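Local coordinates for CBS domain-containing predicted protein TM0935 (Thermotoga maritima, PDB 1O50) that is of unknown function but carries a tandem pair of CBS domains, modules that in many relatives bind adenosine nucleotides and regulate partner activities, at residues K25-E30 and P46-V51. Numbering follows the deposited sequence.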
# COMPACT_ATOMS: atom_id res chain seq x y z
N LYS A 25 5.58 13.24 -5.49
CA LYS A 25 5.35 13.60 -6.90
C LYS A 25 4.38 12.61 -7.47
O LYS A 25 4.68 11.42 -7.47
CB LYS A 25 6.64 13.51 -7.74
CG LYS A 25 7.95 13.98 -7.05
CD LYS A 25 8.83 12.78 -6.53
CE LYS A 25 9.60 12.07 -7.68
NZ LYS A 25 8.73 11.12 -8.46
N PRO A 26 3.22 13.06 -7.96
CA PRO A 26 2.25 12.14 -8.54
C PRO A 26 2.84 11.43 -9.77
O PRO A 26 3.56 12.03 -10.54
CB PRO A 26 1.08 13.03 -8.96
CG PRO A 26 1.31 14.34 -8.34
CD PRO A 26 2.76 14.46 -8.01
N THR A 27 2.55 10.15 -9.89
CA THR A 27 2.91 9.35 -11.05
C THR A 27 1.76 9.29 -12.01
O THR A 27 0.76 8.64 -11.73
CB THR A 27 3.24 7.93 -10.64
OG1 THR A 27 4.45 7.95 -9.88
CG2 THR A 27 3.54 7.06 -11.87
N VAL A 28 1.95 9.92 -13.16
CA VAL A 28 0.91 10.12 -14.14
C VAL A 28 1.31 9.54 -15.53
O VAL A 28 2.33 9.94 -16.11
CB VAL A 28 0.64 11.64 -14.37
CG1 VAL A 28 -0.57 11.82 -15.22
CG2 VAL A 28 0.44 12.37 -13.06
N VAL A 29 0.44 8.66 -16.06
CA VAL A 29 0.59 8.00 -17.35
C VAL A 29 -0.56 8.41 -18.28
O VAL A 29 -1.49 9.11 -17.89
CB VAL A 29 0.63 6.46 -17.19
CG1 VAL A 29 1.84 6.04 -16.31
CG2 VAL A 29 -0.61 5.92 -16.60
N GLU A 30 -0.42 8.01 -19.54
CA GLU A 30 -1.41 8.21 -20.60
C GLU A 30 -2.21 6.92 -20.77
O GLU A 30 -1.79 5.88 -20.31
CB GLU A 30 -0.70 8.53 -21.91
CG GLU A 30 0.03 9.87 -21.96
CD GLU A 30 -0.89 11.07 -22.02
OE1 GLU A 30 -0.82 11.91 -21.08
OE2 GLU A 30 -1.69 11.20 -22.98
N PRO A 46 9.21 3.94 -5.60
CA PRO A 46 8.48 2.85 -4.95
C PRO A 46 7.54 3.19 -3.77
O PRO A 46 6.83 2.31 -3.32
CB PRO A 46 9.62 1.87 -4.54
CG PRO A 46 10.85 2.63 -4.55
CD PRO A 46 10.66 3.74 -5.51
N VAL A 47 7.53 4.44 -3.33
CA VAL A 47 6.56 4.97 -2.39
C VAL A 47 5.18 5.05 -3.05
O VAL A 47 4.14 5.12 -2.37
CB VAL A 47 7.05 6.40 -1.86
CG1 VAL A 47 6.91 7.51 -2.87
CG2 VAL A 47 6.41 6.78 -0.56
N THR A 48 5.18 4.98 -4.38
CA THR A 48 4.01 5.23 -5.17
C THR A 48 3.01 4.16 -4.84
O THR A 48 3.36 2.99 -4.82
CB THR A 48 4.35 5.14 -6.64
OG1 THR A 48 5.22 6.21 -7.03
CG2 THR A 48 3.16 5.35 -7.52
N ARG A 49 1.77 4.55 -4.59
CA ARG A 49 0.74 3.59 -4.19
C ARG A 49 -0.45 3.62 -5.13
O ARG A 49 -1.25 2.66 -5.17
CB ARG A 49 0.34 3.79 -2.71
CG ARG A 49 1.37 3.17 -1.73
CD ARG A 49 1.29 3.83 -0.39
NE ARG A 49 1.95 3.11 0.69
CZ ARG A 49 3.20 3.25 1.07
NH1 ARG A 49 4.03 4.05 0.41
NH2 ARG A 49 3.61 2.56 2.13
N THR A 50 -0.58 4.70 -5.87
CA THR A 50 -1.61 4.85 -6.88
C THR A 50 -1.00 5.59 -8.10
O THR A 50 -0.38 6.67 -7.95
CB THR A 50 -2.85 5.62 -6.35
OG1 THR A 50 -3.38 5.01 -5.14
CG2 THR A 50 -4.02 5.50 -7.37
N VAL A 51 -1.16 4.98 -9.29
CA VAL A 51 -0.90 5.63 -10.56
C VAL A 51 -2.14 6.33 -11.13
O VAL A 51 -3.23 5.78 -11.11
CB VAL A 51 -0.29 4.61 -11.57
CG1 VAL A 51 -0.09 5.28 -12.92
CG2 VAL A 51 1.07 4.09 -11.03
O HOH W 1 4.73 8.82 -7.09
O HOH W 2 1.35 8.63 -7.68
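T27 and V51 sit side by side where the parallel strands 27-29 and 50-55 of a CBS domain begin to pair, the two strands being joined through helix 35-44. Their side chains share the sheet face that this helix covers. T27 CG2 meets V51 CG2 at 4.0 Å; with chi1 at -68° this methyl lies anti to the backbone N, and OG1 is turned beside that N, on the side of T48. V29 adds its CG2, 3.8 Å from V51 CG1, the two valines crossing at about a right angle. V51 also packs on I38 and I42 of the helix, while T27 and V29 lie against R41.

Towards K25 and T48 the two chains lie further apart and two waters bridge them. One accepts from T27 N at 2.9 Å and donates to T50 O at 2.6 Å, linking the two backbones. The other lies between the two threonines, 2.9 Å from T27 OG1 and 2.7 Å from T48 OG1, and also reaches K25 O. T48 OG1 is hydrogen-bonded to D45 O as well, which ties this water site to the residue just past helix 35-44. With a valine in place of T27, the water beside T48 would probably lose one of its polar partners. Further along, the backbones bond directly, T27 and V29 both pairing with Y52. A right-handed beta-alpha-beta crossover of this kind, its helix packed over the sheet, is the core element of the CBS fold.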